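Local structure of Rod shape determining protein RodA (Thermus thermophilus, 6BAR) at residues Y277-A288 / L300-V311. The protein probably polymerises lipid-linked disaccharide-peptide units into peptidoglycan strands as a membrane glycosyltransferase needed for cell wall elongation. Sequence-based numbering, arbitrary orientation.
Sequences YGLLLARLFALA and LSGFAGMLGFQV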
ATOM      1  N   TYR A 277     -12.014  -2.222   7.190  1.00 93.52           N
ATOM      2  CA  TYR A 277     -11.208  -1.346   6.344  1.00 89.24           C
ATOM      3  C   TYR A 277     -11.587   0.119   6.525  1.00 86.17           C
ATOM      4  O   TYR A 277     -10.718   0.997   6.456  1.00 84.85           O
ATOM      5  CB  TYR A 277     -11.333  -1.765   4.883  1.00 91.80           C
ATOM      6  CG  TYR A 277     -10.412  -2.907   4.571  1.00 99.29           C
ATOM      7  CD1 TYR A 277      -9.050  -2.694   4.413  1.00 96.52           C
ATOM      8  CD2 TYR A 277     -10.891  -4.203   4.480  1.00101.20           C
ATOM      9  CE1 TYR A 277      -8.198  -3.738   4.146  1.00 97.40           C
ATOM     10  CE2 TYR A 277     -10.047  -5.252   4.214  1.00 93.14           C
ATOM     11  CZ  TYR A 277      -8.704  -5.015   4.048  1.00 94.28           C
ATOM     12  OH  TYR A 277      -7.860  -6.064   3.781  1.00117.25           O
ATOM     13  N   GLY A 278     -12.873   0.401   6.757  1.00 73.40           N
ATOM     14  CA  GLY A 278     -13.288   1.772   7.008  1.00 82.12           C
ATOM     15  C   GLY A 278     -12.716   2.318   8.301  1.00 97.96           C
ATOM     16  O   GLY A 278     -12.249   3.458   8.354  1.00 77.26           O
ATOM     17  N   LEU A 279     -12.722   1.501   9.355  1.00101.48           N
ATOM     18  CA  LEU A 279     -12.107   1.900  10.616  1.00 85.25           C
ATOM     19  C   LEU A 279     -10.602   2.070  10.472  1.00102.09           C
ATOM     20  O   LEU A 279     -10.013   2.962  11.095  1.00120.52           O
ATOM     21  CB  LEU A 279     -12.414   0.882  11.707  1.00 88.95           C
ATOM     22  CG  LEU A 279     -13.889   0.734  12.053  1.00 90.42           C
ATOM     23  CD1 LEU A 279     -14.060  -0.074  13.330  1.00100.99           C
ATOM     24  CD2 LEU A 279     -14.530   2.099  12.182  1.00 97.40           C
ATOM     25  N   LEU A 280      -9.956   1.222   9.665  1.00103.64           N
ATOM     26  CA  LEU A 280      -8.517   1.373   9.463  1.00 99.42           C
ATOM     27  C   LEU A 280      -8.192   2.677   8.737  1.00 97.34           C
ATOM     28  O   LEU A 280      -7.282   3.414   9.141  1.00107.07           O
ATOM     29  CB  LEU A 280      -7.963   0.170   8.703  1.00 90.26           C
ATOM     30  CG  LEU A 280      -6.455   0.189   8.476  1.00 76.46           C
ATOM     31  CD1 LEU A 280      -5.766  -1.014   9.120  1.00 76.26           C
ATOM     32  CD2 LEU A 280      -6.168   0.246   6.986  1.00 93.34           C
ATOM     33  N   LEU A 281      -8.931   2.990   7.668  1.00100.44           N
ATOM     34  CA  LEU A 281      -8.703   4.258   6.975  1.00100.54           C
ATOM     35  C   LEU A 281      -9.026   5.447   7.876  1.00 99.93           C
ATOM     36  O   LEU A 281      -8.334   6.475   7.833  1.00112.00           O
ATOM     37  CB  LEU A 281      -9.518   4.311   5.679  1.00102.00           C
ATOM     38  CG  LEU A 281      -9.269   3.231   4.612  1.00104.86           C
ATOM     39  CD1 LEU A 281     -10.191   3.434   3.416  1.00102.96           C
ATOM     40  CD2 LEU A 281      -7.807   3.175   4.162  1.00 99.30           C
ATOM     41  N   ALA A 282     -10.053   5.312   8.725  1.00 97.42           N
ATOM     42  CA  ALA A 282     -10.394   6.376   9.667  1.00 93.11           C
ATOM     43  C   ALA A 282      -9.274   6.612  10.672  1.00101.01           C
ATOM     44  O   ALA A 282      -8.911   7.758  10.943  1.00105.95           O
ATOM     45  CB  ALA A 282     -11.695   6.045  10.400  1.00 92.91           C
ATOM     46  N   ARG A 283      -8.724   5.541  11.250  1.00 98.60           N
ATOM     47  CA  ARG A 283      -7.646   5.717  12.216  1.00 91.47           C
ATOM     48  C   ARG A 283      -6.393   6.271  11.551  1.00 85.28           C
ATOM     49  O   ARG A 283      -5.668   7.064  12.159  1.00104.81           O
ATOM     50  CB  ARG A 283      -7.340   4.402  12.932  1.00104.56           C
ATOM     51  CG  ARG A 283      -8.047   4.246  14.284  1.00118.62           C
ATOM     52  CD  ARG A 283      -7.747   5.410  15.231  1.00108.01           C
ATOM     53  NE  ARG A 283      -8.503   5.332  16.484  1.00116.19           N
ATOM     54  CZ  ARG A 283      -8.033   4.814  17.616  1.00111.54           C
ATOM     55  NH1 ARG A 283      -8.791   4.788  18.707  1.00112.81           N
ATOM     56  NH2 ARG A 283      -6.805   4.322  17.662  1.00103.56           N
ATOM     57  N   LEU A 284      -6.130   5.885  10.300  1.00 91.53           N
ATOM     58  CA  LEU A 284      -4.989   6.455   9.585  1.00 95.92           C
ATOM     59  C   LEU A 284      -5.156   7.959   9.381  1.00 93.03           C
ATOM     60  O   LEU A 284      -4.244   8.742   9.671  1.00 97.74           O
ATOM     61  CB  LEU A 284      -4.795   5.752   8.241  1.00 95.76           C
ATOM     62  CG  LEU A 284      -4.151   4.365   8.291  1.00 78.89           C
ATOM     63  CD1 LEU A 284      -4.127   3.729   6.916  1.00 86.35           C
ATOM     64  CD2 LEU A 284      -2.745   4.465   8.862  1.00 84.95           C
ATOM     65  N   PHE A 285      -6.319   8.385   8.884  1.00 99.06           N
ATOM     66  CA  PHE A 285      -6.534   9.815   8.688  1.00104.79           C
ATOM     67  C   PHE A 285      -6.661  10.572  10.011  1.00101.95           C
ATOM     68  O   PHE A 285      -6.409  11.781  10.044  1.00 97.97           O
ATOM     69  CB  PHE A 285      -7.762  10.040   7.799  1.00104.98           C
ATOM     70  CG  PHE A 285      -7.481   9.870   6.325  1.00108.80           C
ATOM     71  CD1 PHE A 285      -6.236  10.189   5.802  1.00118.58           C
ATOM     72  CD2 PHE A 285      -8.456   9.392   5.463  1.00111.53           C
ATOM     73  CE1 PHE A 285      -5.971  10.037   4.448  1.00115.21           C
ATOM     74  CE2 PHE A 285      -8.195   9.239   4.107  1.00113.14           C
ATOM     75  CZ  PHE A 285      -6.951   9.561   3.600  1.00104.84           C
ATOM     76  N   ALA A 286      -7.027   9.893  11.100  1.00101.15           N
ATOM     77  CA  ALA A 286      -7.034  10.528  12.414  1.00 89.26           C
ATOM     78  C   ALA A 286      -5.618  10.725  12.933  1.00101.43           C
ATOM     79  O   ALA A 286      -5.300  11.775  13.500  1.00112.47           O
ATOM     80  CB  ALA A 286      -7.850   9.695  13.406  1.00 80.14           C
ATOM     81  N   LEU A 287      -4.757   9.719  12.761  1.00 93.60           N
ATOM     82  CA  LEU A 287      -3.352   9.896  13.097  1.00 86.17           C
ATOM     83  C   LEU A 287      -2.708  10.952  12.212  1.00 93.13           C
ATOM     84  O   LEU A 287      -1.798  11.659  12.659  1.00 97.00           O
ATOM     85  CB  LEU A 287      -2.606   8.567  12.980  1.00 77.75           C
ATOM     86  CG  LEU A 287      -3.107   7.428  13.877  1.00 82.85           C
ATOM     87  CD1 LEU A 287      -2.070   6.322  13.939  1.00 80.63           C
ATOM     88  CD2 LEU A 287      -3.475   7.918  15.274  1.00 93.73           C
ATOM     89  N   ALA A 288      -3.198  11.097  10.977  1.00 98.75           N
ATOM     90  CA  ALA A 288      -2.602  12.033  10.025  1.00111.82           C
ATOM     91  C   ALA A 288      -2.748  13.478  10.493  1.00112.47           C
ATOM     92  O   ALA A 288      -1.761  14.226  10.550  1.00 93.55           O
ATOM     93  CB  ALA A 288      -3.235  11.842   8.646  1.00111.52           C
ATOM     94  N   LEU A 300       1.397  10.233   6.088  1.00 93.17           N
ATOM     95  CA  LEU A 300       0.308   9.402   6.596  1.00 96.35           C
ATOM     96  C   LEU A 300      -0.893   9.416   5.658  1.00 90.43           C
ATOM     97  O   LEU A 300      -1.499   8.366   5.402  1.00 85.47           O
ATOM     98  CB  LEU A 300      -0.111   9.869   7.993  1.00 96.52           C
ATOM     99  CG  LEU A 300       0.662   9.273   9.174  1.00 86.35           C
ATOM    100  CD1 LEU A 300       2.055   9.845   9.270  1.00 73.46           C
ATOM    101  CD2 LEU A 300      -0.075   9.423  10.499  1.00 79.72           C
ATOM    102  N   SER A 301      -1.254  10.593   5.132  1.00 95.71           N
ATOM    103  CA  SER A 301      -2.431  10.665   4.273  1.00 84.32           C
ATOM    104  C   SER A 301      -2.186   9.982   2.932  1.00 96.84           C
ATOM    105  O   SER A 301      -3.089   9.326   2.398  1.00102.90           O
ATOM    106  CB  SER A 301      -2.861  12.119   4.072  1.00 90.53           C
ATOM    107  OG  SER A 301      -1.819  12.899   3.514  1.00103.60           O
ATOM    108  N   GLY A 302      -0.978  10.116   2.376  1.00 92.54           N
ATOM    109  CA  GLY A 302      -0.653   9.396   1.153  1.00 73.11           C
ATOM    110  C   GLY A 302      -0.737   7.894   1.339  1.00 92.61           C
ATOM    111  O   GLY A 302      -1.294   7.179   0.494  1.00 84.05           O
ATOM    112  N   PHE A 303      -0.209   7.397   2.461  1.00 94.73           N
ATOM    113  CA  PHE A 303      -0.282   5.966   2.742  1.00 94.56           C
ATOM    114  C   PHE A 303      -1.732   5.493   2.830  1.00 77.83           C
ATOM    115  O   PHE A 303      -2.116   4.493   2.199  1.00 79.88           O
ATOM    116  CB  PHE A 303       0.469   5.652   4.037  1.00 74.68           C
ATOM    117  CG  PHE A 303       0.763   4.194   4.228  1.00 76.49           C
ATOM    118  CD1 PHE A 303       1.935   3.644   3.739  1.00 76.51           C
ATOM    119  CD2 PHE A 303      -0.130   3.374   4.897  1.00 80.80           C
ATOM    120  CE1 PHE A 303       2.210   2.299   3.913  1.00 78.41           C
ATOM    121  CE2 PHE A 303       0.142   2.028   5.078  1.00 75.96           C
ATOM    122  CZ  PHE A 303       1.311   1.490   4.586  1.00 74.66           C
ATOM    123  N   ALA A 304      -2.552   6.205   3.612  1.00 89.13           N
ATOM    124  CA  ALA A 304      -3.958   5.829   3.750  1.00 84.22           C
ATOM    125  C   ALA A 304      -4.677   5.873   2.409  1.00 91.34           C
ATOM    126  O   ALA A 304      -5.527   5.018   2.125  1.00 99.31           O
ATOM    127  CB  ALA A 304      -4.657   6.742   4.757  1.00 87.88           C
ATOM    128  N   GLY A 305      -4.356   6.866   1.577  1.00 81.83           N
ATOM    129  CA  GLY A 305      -4.952   6.928   0.254  1.00 97.11           C
ATOM    130  C   GLY A 305      -4.629   5.705  -0.581  1.00 87.65           C
ATOM    131  O   GLY A 305      -5.518   5.077  -1.153  1.00 76.77           O
ATOM    132  N   MET A 306      -3.346   5.353  -0.662  1.00 78.37           N
ATOM    133  CA  MET A 306      -2.963   4.182  -1.443  1.00 73.29           C
ATOM    134  C   MET A 306      -3.669   2.923  -0.944  1.00 80.10           C
ATOM    135  O   MET A 306      -4.155   2.103  -1.742  1.00 89.82           O
ATOM    136  CB  MET A 306      -1.446   4.011  -1.397  1.00 79.26           C
ATOM    137  CG  MET A 306      -0.696   5.084  -2.164  1.00 62.25           C
ATOM    138  SD  MET A 306       1.081   4.794  -2.231  1.00 76.18           S
ATOM    139  CE  MET A 306       1.540   5.923  -3.540  1.00 65.87           C
ATOM    140  N   LEU A 307      -3.750   2.760   0.377  1.00 72.20           N
ATOM    141  CA  LEU A 307      -4.384   1.566   0.931  1.00 83.97           C
ATOM    142  C   LEU A 307      -5.869   1.512   0.573  1.00 94.33           C
ATOM    143  O   LEU A 307      -6.358   0.519   0.001  1.00 99.28           O
ATOM    144  CB  LEU A 307      -4.178   1.547   2.444  1.00 86.54           C
ATOM    145  CG  LEU A 307      -4.104   0.192   3.136  1.00 92.46           C
ATOM    146  CD1 LEU A 307      -3.327   0.336   4.426  1.00 87.58           C
ATOM    147  CD2 LEU A 307      -5.500  -0.325   3.416  1.00113.44           C
ATOM    148  N   GLY A 308      -6.608   2.574   0.916  1.00 93.59           N
ATOM    149  CA  GLY A 308      -8.009   2.638   0.547  1.00 83.95           C
ATOM    150  C   GLY A 308      -8.241   2.465  -0.941  1.00 90.42           C
ATOM    151  O   GLY A 308      -9.251   1.885  -1.352  1.00 99.30           O
ATOM    152  N   PHE A 309      -7.308   2.941  -1.769  1.00 83.20           N
ATOM    153  CA  PHE A 309      -7.496   2.840  -3.211  1.00 83.09           C
ATOM    154  C   PHE A 309      -7.370   1.400  -3.682  1.00 95.14           C
ATOM    155  O   PHE A 309      -8.143   0.963  -4.539  1.00102.61           O
ATOM    156  CB  PHE A 309      -6.497   3.730  -3.949  1.00 82.94           C
ATOM    157  CG  PHE A 309      -6.701   3.761  -5.439  1.00 81.40           C
ATOM    158  CD1 PHE A 309      -7.675   4.568  -6.001  1.00 90.59           C
ATOM    159  CD2 PHE A 309      -5.914   2.989  -6.277  1.00 80.76           C
ATOM    160  CE1 PHE A 309      -7.862   4.603  -7.376  1.00 82.39           C
ATOM    161  CE2 PHE A 309      -6.097   3.020  -7.653  1.00 85.39           C
ATOM    162  CZ  PHE A 309      -7.072   3.828  -8.200  1.00 83.98           C
ATOM    163  N   GLN A 310      -6.407   0.645  -3.144  1.00 91.59           N
ATOM    164  CA  GLN A 310      -6.360  -0.776  -3.485  1.00 80.08           C
ATOM    165  C   GLN A 310      -7.646  -1.480  -3.066  1.00 89.43           C
ATOM    166  O   GLN A 310      -8.184  -2.317  -3.812  1.00 97.90           O
ATOM    167  CB  GLN A 310      -5.154  -1.451  -2.843  1.00 74.64           C
ATOM    168  CG  GLN A 310      -3.849  -0.910  -3.354  1.00 81.52           C
ATOM    169  CD  GLN A 310      -2.706  -1.871  -3.147  1.00 95.24           C
ATOM    170  OE1 GLN A 310      -1.546  -1.464  -3.065  1.00114.82           O
ATOM    171  NE2 GLN A 310      -3.022  -3.160  -3.066  1.00 82.62           N
ATOM    172  N   VAL A 311      -8.169  -1.140  -1.884  1.00 95.57           N
ATOM    173  CA  VAL A 311      -9.410  -1.775  -1.430  1.00 95.46           C
ATOM    174  C   VAL A 311     -10.557  -1.472  -2.397  1.00 98.28           C
ATOM    175  O   VAL A 311     -11.300  -2.373  -2.821  1.00 98.71           O
ATOM    176  CB  VAL A 311      -9.747  -1.342   0.008  1.00 92.70           C
ATOM    177  CG1 VAL A 311     -11.117  -1.861   0.404  1.00 92.44           C
ATOM    178  CG2 VAL A 311      -8.686  -1.853   0.968  1.00 98.58           C
TER
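Leu284 meets Ala304 midway along two antiparallel helices, a worked example of how a small residue lets transmembrane helices pack closely: the local axes come within 8.8 Å at 166°. From its base outward, Leu284 CB touches Ala304 CB at 3.6 Å; CG is the branch point, and contact passes to CD1. Its chi1 (-77°) sets CG anti to the carbonyl carbon, and the extended chi2 (175°) carries CD1 over Ala304, 3.7 Å from its CB, and, loosely, toward Leu307 CD1 and the edge of the Phe303 ring; CD2 turns off from Ala304. Ala304 CB also lies over one face of the Phe285 ring, 3.9 Å from its centroid, in a CH-pi contact; the ring's edge meets Ser301 CA. Leu307 enters as a knob among Tyr277, Leu280, Leu281 and Leu284, its CD2 3.7 Å from Leu280 CD2. Leu281 CD1 rests on the bare backbone of Gly308, 3.7 Å from CA. Val311 CG2 reaches Tyr277 CD1 at 3.6 Å; the tyrosine hydroxyl bonds to Pro330 O. Helix 13-30 packs against Leu280 and Leu287, helix 336-354 against Leu287, Leu300 and Phe303. Sharing no hydrogen bond, these sequence-adjacent helices form an antiparallel transmembrane hairpin within the multi-helix SEDS fold.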